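Local coordinates for protein probable porin (Pseudomonas aeruginosa, PDB 4FSO) that probably forms a channel through the outer membrane, as a beta-barrel of the OprD porin family, at residues 119-124 and 140-145; 219-224 and 244-249; 257-262 and 286-291. One frame throughout, in Å; residues are numbered along the deposited sequence.

How the interactions relate
All three interactions lie on the antiparallel strands of the barrel or on a loop packed against them. They come in the order 1, 2, 3 along the chain, without overlap. The centre of interaction 1 is about 22 Å from that of interaction 2 and about 24 Å from that of interaction 3, but its nearest atoms come within about 5 Å of interaction 3 without touching. Interactions 2 and 3 are neighbours, with centres about 7 Å apart. Strand 236-248 of interaction 2 pairs with strand 258-270 of interaction 3, and Phe244 packs on Met288. Interaction 2 is strand pairing. Interaction 3 fixes a loop to that region, so wall and loop form one packed unit.

Interaction 1: residues 119-124 and 140-145; sequences YGAMLP and LFHGAQ
Met122 and Phe141 form an antiparallel hydrogen-bonded pair, and Gly120 with Gly143 forms the next. Phe141 N gives its hydrogen to Met122 O at 2.8 Å, in the carbonyl plane. The return bond from Met122 N to Phe141 O is weak, with an N-H...O angle of 123°. The glycines exchange two sounder bonds. The chain turns a corner at each of them, at backbone angles that suit glycine.

The Met122 side chain runs along the neighbouring strand. Its CB lies 3.6 Å from Phe141 O. CG is anti to the carbonyl carbon (chi1 -84°), which carries the chain toward Gly143. SD then passes 4.0 Å from Gly143 O. The chain bends at chi3 (63°), and CE arrives at Gln145. There it meets Gln145 OE1 and lies 3.7 Å from Gln145 CB. The two side chains cross at a slant.

Pro124 meets Phe141 on the same side of the sheet. Its CD is 3.6 Å from Phe141 CD2, and the two side chains cross at about a right angle. Leu129 touches both, and Leu161 does the same.

Ala121 and His142 share the other face. Ala121 CA sits over the centre of the imidazole, 3.9 Å from the ring centroid, in a CH-pi contact. Ala144 is on this face too, and its side chain is about 4 Å from a bound detergent molecule, which is consistent with a surface turned to the membrane.

The contact rests mainly on main-chain hydrogen bonds, which set the register through the corner. The side chains add mostly apolar contacts without a charged pair.

Interaction 2: residues 219-224 and 244-249; sequences YRQRYL and FDSEDA
Arg220 and Glu247 join by a salt bridge, with Arg220 NH1 2.9 Å from Glu247 OE2. Both side chains start with CG between the backbone N and the carbonyl carbon (chi1 48° and 61°). This brings their CG atoms together before the charged ends meet. The oxygen lies close to the guanidinium plane, but it is met on its anti side, and the two charged planes stand 62° apart. Ala249 lies over one guanidinium face.

Arg222 and Asp245 follow on the same face of the sheet. They run side by side and point the same way. Arg222 NH2 and Asp245 OD2 form a salt bridge at 3.1 Å, and the hydrogen bond within it is weak.

The opposite face carries Gln221, Tyr223, Phe244 and Ser246. Gln221 is extended, and its NE2 donates to Ser246 OG at 3.0 Å. That NE2 also bonds to Pro289 O. Tyr223 sets CD1 over one face of the Phe244 ring, toward the rim. The ring planes are oblique, with centroids 4.8 Å apart.

Paired backbone bonds link Arg220 with Glu247 and Arg222 with Asp245. The two strands form a beta hairpin, 219-231 with 236-248. Strand 206-215 flanks it on one side, where Gln209 takes the Tyr223 hydroxyl, and strand 258-270 flanks it on the other. Met288 and Pro289 of a loop pack on Phe244 and Ser246.

Interaction 3: residues 257-262 and 286-291; sequences IDNRAL and SSMPYL
Ser286 OG accepts the backbone N-H of Asp258 at 2.6 Å, the shortest polar bond here. The hydroxyl oxygen reaches it because OG is anti to the serine carbonyl carbon, beside the backbone N (chi1 -57°). Ser286 N answers by donating to Asp258 O at 2.8 Å, tilted out of the carbonyl plane. One serine therefore holds both polar backbone atoms of a single residue at the start of strand 258-270.

The Asp258 carboxylate is occupied as well. Arg260 NH1 lies 3.1 Å from Asp258 OD1, a salt bridge with the oxygen met on its syn side. Asp258 OD2 takes a bond from Ala285 N, just before the loop segment. This second link would help fix the carboxylate, and the arginine probably favours its charged form.

Two apolar contacts lie further along. Ile257 CG2, anti to its backbone N, comes 4.0 Å from Pro289 CG. Met288 is extended, with chi1 near 180°, and its end leads away from the strand. Its SD lies 3.8 Å from Ala261 CB. Between these, Asn259 CB faces the loop and lies 3.6 Å from Ser287 O. That carbonyl also accepts from the Tyr184 hydroxyl.

The touching parts, 257-261 and 286-289, run about 78° apart, and 286-291 forms no regular strand. The loop leaves the strand at a steep angle and is pinned to it at Ser286. The side chain of Ser287 lies about 4 Å from a bound calcium ion. A loop held against the strands in this way suits an outer-membrane porin barrel, where loops commonly fold against the wall and narrow the channel.

Interaction 1: residues 119-124 and 140-145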
loop_
_atom_site.group_PDB
_atom_site.type_symbol
_atom_site.label_atom_id
_atom_site.label_comp_id
_atom_site.label_asym_id
_atom_site.label_seq_id
_atom_site.Cartn_x
_atom_site.Cartn_y
_atom_site.Cartn_z
ATOM N N TYR A 119 -15.207 4.524 -14.650
ATOM C CA TYR A 119 -15.936 5.422 -13.781
ATOM C C TYR A 119 -16.706 4.523 -12.835
ATOM O O TYR A 119 -17.284 3.538 -13.269
ATOM C CB TYR A 119 -16.867 6.332 -14.601
ATOM C CG TYR A 119 -17.467 7.501 -13.834
ATOM C CD1 TYR A 119 -17.815 7.391 -12.487
ATOM C CD2 TYR A 119 -17.698 8.715 -14.464
ATOM C CE1 TYR A 119 -18.364 8.447 -11.789
ATOM C CE2 TYR A 119 -18.253 9.786 -13.774
ATOM C CZ TYR A 119 -18.582 9.642 -12.436
ATOM O OH TYR A 119 -19.131 10.696 -11.746
ATOM N N GLY A 120 -16.681 4.855 -11.543
ATOM C CA GLY A 120 -17.381 4.097 -10.520
ATOM C C GLY A 120 -16.510 3.677 -9.343
ATOM O O GLY A 120 -15.634 4.414 -8.911
ATOM N N ALA A 121 -16.756 2.478 -8.830
ATOM C CA ALA A 121 -16.071 1.971 -7.650
ATOM C C ALA A 121 -14.646 1.467 -7.975
ATOM O O ALA A 121 -14.398 0.934 -9.042
ATOM C CB ALA A 121 -16.924 0.878 -6.967
ATOM N N MET A 122 -13.709 1.656 -7.054
ATOM C CA MET A 122 -12.298 1.519 -7.392
ATOM C C MET A 122 -11.371 1.162 -6.215
ATOM O O MET A 122 -11.499 1.710 -5.103
ATOM C CB MET A 122 -11.804 2.824 -8.023
ATOM C CG MET A 122 -12.076 2.964 -9.490
ATOM S SD MET A 122 -11.498 4.562 -10.055
ATOM C CE MET A 122 -9.747 4.378 -9.722
ATOM N N LEU A 123 -10.431 0.257 -6.490
ATOM C CA LEU A 123 -9.284 0.016 -5.616
ATOM C C LEU A 123 -7.987 0.574 -6.224
ATOM O O LEU A 123 -7.283 -0.130 -6.954
ATOM C CB LEU A 123 -9.121 -1.483 -5.353
ATOM C CG LEU A 123 -10.317 -2.245 -4.773
ATOM C CD1 LEU A 123 -9.933 -3.672 -4.339
ATOM C CD2 LEU A 123 -10.852 -1.475 -3.622
ATOM N N PRO A 124 -7.665 1.844 -5.933
ATOM C CA PRO A 124 -6.448 2.412 -6.526
ATOM C C PRO A 124 -5.181 1.780 -5.945
ATOM O O PRO A 124 -5.129 1.516 -4.752
ATOM C CB PRO A 124 -6.530 3.897 -6.146
ATOM C CG PRO A 124 -7.956 4.116 -5.679
ATOM C CD PRO A 124 -8.374 2.817 -5.088
ATOM N N LEU A 140 -12.677 1.512 -0.333
ATOM C CA LEU A 140 -13.333 1.563 -1.613
ATOM C C LEU A 140 -13.403 3.009 -2.052
ATOM O O LEU A 140 -14.065 3.809 -1.405
ATOM C CB LEU A 140 -14.744 0.997 -1.477
ATOM C CG LEU A 140 -15.361 0.553 -2.799
ATOM C CD1 LEU A 140 -14.577 -0.621 -3.337
ATOM C CD2 LEU A 140 -16.811 0.188 -2.635
ATOM N N PHE A 141 -12.731 3.360 -3.139
ATOM C CA PHE A 141 -12.817 4.741 -3.603
ATOM C C PHE A 141 -13.758 4.860 -4.768
ATOM O O PHE A 141 -14.065 3.872 -5.434
ATOM C CB PHE A 141 -11.438 5.318 -3.915
ATOM C CG PHE A 141 -10.568 5.429 -2.703
ATOM C CD1 PHE A 141 -10.477 6.620 -2.008
ATOM C CD2 PHE A 141 -9.879 4.321 -2.225
ATOM C CE1 PHE A 141 -9.687 6.722 -0.866
ATOM C CE2 PHE A 141 -9.074 4.415 -1.086
ATOM C CZ PHE A 141 -8.982 5.617 -0.404
ATOM N N HIS A 142 -14.257 6.066 -4.982
ATOM C CA HIS A 142 -15.166 6.318 -6.089
ATOM C C HIS A 142 -14.674 7.435 -6.975
ATOM O O HIS A 142 -14.193 8.462 -6.499
ATOM C CB HIS A 142 -16.584 6.564 -5.590
ATOM C CG HIS A 142 -17.316 5.296 -5.280
ATOM N ND1 HIS A 142 -16.922 4.436 -4.275
ATOM C CD2 HIS A 142 -18.382 4.714 -5.879
ATOM C CE1 HIS A 142 -17.731 3.391 -4.253
ATOM N NE2 HIS A 142 -18.628 3.535 -5.213
ATOM N N GLY A 143 -14.761 7.218 -8.277
ATOM C CA GLY A 143 -14.264 8.202 -9.205
ATOM C C GLY A 143 -13.934 7.676 -10.578
ATOM O O GLY A 143 -14.608 6.808 -11.101
ATOM N N ALA A 144 -12.882 8.224 -11.162
ATOM C CA ALA A 144 -12.623 8.044 -12.580
ATOM C C ALA A 144 -11.145 7.770 -12.795
ATOM O O ALA A 144 -10.271 8.372 -12.143
ATOM C CB ALA A 144 -13.045 9.296 -13.352
ATOM N N GLN A 145 -10.858 6.864 -13.715
ATOM C CA GLN A 145 -9.483 6.595 -14.030
ATOM C C GLN A 145 -9.282 6.391 -15.518
ATOM O O GLN A 145 -9.883 5.495 -16.131
ATOM C CB GLN A 145 -8.979 5.393 -13.247
ATOM C CG GLN A 145 -7.499 5.141 -13.460
ATOM C CD GLN A 145 -6.954 4.019 -12.603
ATOM O OE1 GLN A 145 -7.694 3.324 -11.908
ATOM N NE2 GLN A 145 -5.643 3.840 -12.646
#

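Interaction 2: residues 219-224 and 244-249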
loop_
_atom_site.group_PDB
_atom_site.type_symbol
_atom_site.label_atom_id
_atom_site.label_comp_id
_atom_site.label_asym_id
_atom_site.label_seq_id
_atom_site.Cartn_x
_atom_site.Cartn_y
_atom_site.Cartn_z
ATOM N N TYR A 219 -3.588 19.360 0.589
ATOM C CA TYR A 219 -2.190 19.153 0.229
ATOM C C TYR A 219 -1.988 18.810 -1.219
ATOM O O TYR A 219 -2.846 18.193 -1.873
ATOM C CB TYR A 219 -1.510 18.080 1.126
ATOM C CG TYR A 219 -1.778 16.596 0.793
ATOM C CD1 TYR A 219 -1.035 15.925 -0.174
ATOM C CD2 TYR A 219 -2.741 15.861 1.493
ATOM C CE1 TYR A 219 -1.262 14.589 -0.456
ATOM C CE2 TYR A 219 -2.973 14.502 1.228
ATOM C CZ TYR A 219 -2.235 13.869 0.252
ATOM O OH TYR A 219 -2.480 12.532 -0.030
ATOM N N ARG A 220 -0.826 19.222 -1.706
ATOM C CA ARG A 220 -0.317 18.762 -2.983
ATOM C C ARG A 220 0.968 17.951 -2.750
ATOM O O ARG A 220 1.723 18.187 -1.798
ATOM C CB ARG A 220 -0.114 19.931 -3.965
ATOM C CG ARG A 220 0.620 21.144 -3.408
ATOM C CD ARG A 220 0.750 22.280 -4.458
ATOM N NE ARG A 220 -0.450 23.124 -4.577
ATOM C CZ ARG A 220 -0.506 24.420 -4.260
ATOM N NH1 ARG A 220 0.572 25.048 -3.804
ATOM N NH2 ARG A 220 -1.644 25.092 -4.402
ATOM N N GLN A 221 1.197 16.990 -3.628
ATOM C CA GLN A 221 2.276 16.056 -3.472
ATOM C C GLN A 221 2.855 15.684 -4.850
ATOM O O GLN A 221 2.114 15.390 -5.786
ATOM C CB GLN A 221 1.732 14.826 -2.725
ATOM C CG GLN A 221 2.760 13.788 -2.311
ATOM C CD GLN A 221 2.180 12.780 -1.309
ATOM O OE1 GLN A 221 1.666 11.721 -1.685
ATOM N NE2 GLN A 221 2.260 13.116 -0.029
ATOM N N ARG A 222 4.175 15.712 -4.967
ATOM C CA ARG A 222 4.858 15.243 -6.163
ATOM C C ARG A 222 5.656 13.997 -5.802
ATOM O O ARG A 222 6.039 13.792 -4.638
ATOM C CB ARG A 222 5.839 16.293 -6.695
ATOM C CG ARG A 222 5.232 17.606 -7.150
ATOM C CD ARG A 222 6.290 18.473 -7.858
ATOM N NE ARG A 222 7.243 19.099 -6.937
ATOM C CZ ARG A 222 8.516 19.366 -7.230
ATOM N NH1 ARG A 222 9.024 19.048 -8.419
ATOM N NH2 ARG A 222 9.289 19.947 -6.323
ATOM N N TYR A 223 5.935 13.189 -6.818
ATOM C CA TYR A 223 6.617 11.937 -6.621
ATOM C C TYR A 223 7.566 11.599 -7.764
ATOM O O TYR A 223 7.209 11.734 -8.921
ATOM C CB TYR A 223 5.592 10.819 -6.466
ATOM C CG TYR A 223 6.199 9.434 -6.583
ATOM C CD1 TYR A 223 6.720 8.786 -5.463
ATOM C CD2 TYR A 223 6.257 8.772 -7.813
ATOM C CE1 TYR A 223 7.275 7.506 -5.560
ATOM C CE2 TYR A 223 6.817 7.505 -7.925
ATOM C CZ TYR A 223 7.320 6.874 -6.796
ATOM O OH TYR A 223 7.874 5.624 -6.914
ATOM N N LEU A 224 8.761 11.130 -7.416
ATOM C CA LEU A 224 9.700 10.518 -8.351
ATOM C C LEU A 224 10.020 9.120 -7.863
ATOM O O LEU A 224 10.269 8.923 -6.687
ATOM C CB LEU A 224 11.014 11.273 -8.393
ATOM C CG LEU A 224 11.298 12.399 -9.375
ATOM C CD1 LEU A 224 10.059 13.189 -9.652
ATOM C CD2 LEU A 224 12.346 13.299 -8.743
ATOM N N PHE A 244 9.155 11.969 -2.266
ATOM C CA PHE A 244 7.880 12.693 -2.237
ATOM C C PHE A 244 8.054 14.113 -1.768
ATOM O O PHE A 244 8.762 14.386 -0.799
ATOM C CB PHE A 244 6.847 12.047 -1.306
ATOM C CG PHE A 244 6.353 10.713 -1.757
ATOM C CD1 PHE A 244 7.040 9.549 -1.411
ATOM C CD2 PHE A 244 5.182 10.608 -2.505
ATOM C CE1 PHE A 244 6.571 8.290 -1.817
ATOM C CE2 PHE A 244 4.706 9.362 -2.912
ATOM C CZ PHE A 244 5.402 8.189 -2.559
ATOM N N ASP A 245 7.354 15.016 -2.429
ATOM C CA ASP A 245 7.426 16.398 -2.045
ATOM C C ASP A 245 5.999 16.826 -1.842
ATOM O O ASP A 245 5.204 16.710 -2.763
ATOM C CB ASP A 245 8.084 17.191 -3.160
ATOM C CG ASP A 245 8.545 18.540 -2.717
ATOM O OD1 ASP A 245 7.991 19.084 -1.748
ATOM O OD2 ASP A 245 9.476 19.068 -3.342
ATOM N N SER A 246 5.681 17.303 -0.637
ATOM C CA SER A 246 4.302 17.655 -0.275
ATOM C C SER A 246 4.208 18.976 0.479
ATOM O O SER A 246 5.057 19.302 1.293
ATOM C CB SER A 246 3.645 16.557 0.579
ATOM O OG SER A 246 4.231 15.312 0.322
ATOM N N GLU A 247 3.142 19.717 0.220
ATOM C CA GLU A 247 2.876 20.932 0.961
ATOM C C GLU A 247 1.378 21.131 1.062
ATOM O O GLU A 247 0.624 20.521 0.308
ATOM C CB GLU A 247 3.488 22.117 0.236
ATOM C CG GLU A 247 2.894 22.283 -1.129
ATOM C CD GLU A 247 3.597 23.324 -1.954
ATOM O OE1 GLU A 247 4.752 23.674 -1.614
ATOM O OE2 GLU A 247 2.987 23.790 -2.942
ATOM N N ASP A 248 0.953 21.973 2.005
ATOM C CA ASP A 248 -0.433 22.442 2.073
ATOM C C ASP A 248 -0.887 23.074 0.746
ATOM O O ASP A 248 -0.085 23.660 0.017
ATOM C CB ASP A 248 -0.613 23.435 3.231
ATOM C CG ASP A 248 0.310 24.635 3.132
ATOM O OD1 ASP A 248 1.534 24.440 3.204
ATOM O OD2 ASP A 248 -0.184 25.779 3.005
ATOM N N ALA A 249 -2.174 22.953 0.440
ATOM C CA ALA A 249 -2.718 23.408 -0.847
ATOM C C ALA A 249 -4.048 24.094 -0.618
ATOM O O ALA A 249 -4.758 23.744 0.338
ATOM C CB ALA A 249 -2.907 22.229 -1.783
#

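Interaction 3: residues 257-262 and 286-291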
loop_
_atom_site.group_PDB
_atom_site.type_symbol
_atom_site.label_atom_id
_atom_site.label_comp_id
_atom_site.label_asym_id
_atom_site.label_seq_id
_atom_site.Cartn_x
_atom_site.Cartn_y
_atom_site.Cartn_z
ATOM N N ILE A 257 1.612 22.311 5.895
ATOM C CA ILE A 257 2.219 21.017 5.608
ATOM C C ILE A 257 3.480 21.224 4.780
ATOM O O ILE A 257 3.450 21.898 3.757
ATOM C CB ILE A 257 1.227 20.039 4.887
ATOM C CG1 ILE A 257 0.127 19.594 5.846
ATOM C CG2 ILE A 257 1.940 18.786 4.332
ATOM C CD1 ILE A 257 -0.997 18.823 5.181
ATOM N N ASP A 258 4.586 20.642 5.229
ATOM C CA ASP A 258 5.875 20.839 4.586
ATOM C C ASP A 258 6.758 19.592 4.786
ATOM O O ASP A 258 7.272 19.325 5.893
ATOM C CB ASP A 258 6.529 22.104 5.159
ATOM C CG ASP A 258 8.012 22.228 4.798
ATOM O OD1 ASP A 258 8.347 22.002 3.611
ATOM O OD2 ASP A 258 8.837 22.544 5.704
ATOM N N ASN A 259 6.947 18.833 3.710
ATOM C CA ASN A 259 7.626 17.565 3.822
ATOM C C ASN A 259 8.298 17.065 2.571
ATOM O O ASN A 259 7.714 16.995 1.512
ATOM C CB ASN A 259 6.658 16.480 4.332
ATOM C CG ASN A 259 7.325 15.134 4.478
ATOM O OD1 ASN A 259 7.961 14.885 5.476
ATOM N ND2 ASN A 259 7.200 14.276 3.479
ATOM N N ARG A 260 9.532 16.635 2.735
ATOM C CA ARG A 260 10.155 15.794 1.735
ATOM C C ARG A 260 10.431 14.406 2.312
ATOM O O ARG A 260 10.988 14.259 3.403
ATOM C CB ARG A 260 11.399 16.482 1.122
ATOM C CG ARG A 260 10.965 17.598 0.181
ATOM C CD ARG A 260 11.896 18.773 0.142
ATOM N NE ARG A 260 12.204 19.373 1.448
ATOM C CZ ARG A 260 11.333 20.002 2.233
ATOM N NH1 ARG A 260 10.048 20.092 1.898
ATOM N NH2 ARG A 260 11.754 20.535 3.364
ATOM N N ALA A 261 9.981 13.386 1.593
ATOM C CA ALA A 261 10.200 12.019 2.023
ATOM C C ALA A 261 11.062 11.267 1.017
ATOM O O ALA A 261 10.724 11.153 -0.162
ATOM C CB ALA A 261 8.886 11.316 2.233
ATOM N N LEU A 262 12.183 10.756 1.501
ATOM C CA LEU A 262 13.048 9.952 0.668
ATOM C C LEU A 262 13.198 8.549 1.233
ATOM O O LEU A 262 13.424 8.371 2.423
ATOM C CB LEU A 262 14.409 10.629 0.539
ATOM C CG LEU A 262 15.414 9.930 -0.370
ATOM C CD1 LEU A 262 14.753 9.495 -1.641
ATOM C CD2 LEU A 262 16.582 10.860 -0.680
ATOM N N SER A 286 6.663 18.909 8.637
ATOM C CA SER A 286 5.509 18.027 8.699
ATOM C C SER A 286 5.938 16.605 8.578
ATOM O O SER A 286 7.032 16.313 8.093
ATOM C CB SER A 286 4.555 18.317 7.540
ATOM O OG SER A 286 4.165 19.658 7.564
ATOM N N SER A 287 5.045 15.721 8.998
ATOM C CA SER A 287 5.132 14.322 8.594
ATOM C C SER A 287 4.721 14.229 7.117
ATOM O O SER A 287 4.177 15.183 6.566
ATOM C CB SER A 287 4.205 13.455 9.469
ATOM O OG SER A 287 2.825 13.651 9.155
ATOM N N MET A 288 4.974 13.097 6.475
ATOM C CA MET A 288 4.484 12.891 5.111
ATOM C C MET A 288 2.963 12.656 5.077
ATOM O O MET A 288 2.443 11.766 5.740
ATOM C CB MET A 288 5.226 11.757 4.407
ATOM C CG MET A 288 4.740 11.567 2.992
ATOM S SD MET A 288 5.264 10.023 2.228
ATOM C CE MET A 288 4.137 9.964 0.848
ATOM N N PRO A 289 2.235 13.481 4.318
ATOM C CA PRO A 289 0.783 13.278 4.321
ATOM C C PRO A 289 0.345 12.128 3.392
ATOM O O PRO A 289 0.994 11.838 2.402
ATOM C CB PRO A 289 0.253 14.625 3.806
ATOM C CG PRO A 289 1.336 15.118 2.892
ATOM C CD PRO A 289 2.642 14.664 3.532
ATOM N N TYR A 290 -0.754 11.474 3.725
ATOM C CA TYR A 290 -1.363 10.531 2.809
ATOM C C TYR A 290 -2.804 10.284 3.194
ATOM O O TYR A 290 -3.255 10.766 4.236
ATOM C CB TYR A 290 -0.598 9.219 2.740
ATOM C CG TYR A 290 -0.289 8.548 4.063
ATOM C CD1 TYR A 290 0.779 8.976 4.842
ATOM C CD2 TYR A 290 -1.024 7.440 4.505
ATOM C CE1 TYR A 290 1.102 8.350 6.025
ATOM C CE2 TYR A 290 -0.712 6.798 5.710
ATOM C CZ TYR A 290 0.362 7.263 6.461
ATOM O OH TYR A 290 0.721 6.661 7.646
ATOM N N LEU A 291 -3.519 9.544 2.346
ATOM C CA LEU A 291 -4.961 9.321 2.530
ATOM C C LEU A 291 -5.295 8.243 3.571
ATOM O O LEU A 291 -4.648 7.183 3.642
ATOM C CB LEU A 291 -5.618 8.944 1.202
ATOM C CG LEU A 291 -5.446 10.007 0.130
ATOM C CD1 LEU A 291 -6.255 9.628 -1.104
ATOM C CD2 LEU A 291 -5.822 11.392 0.694
#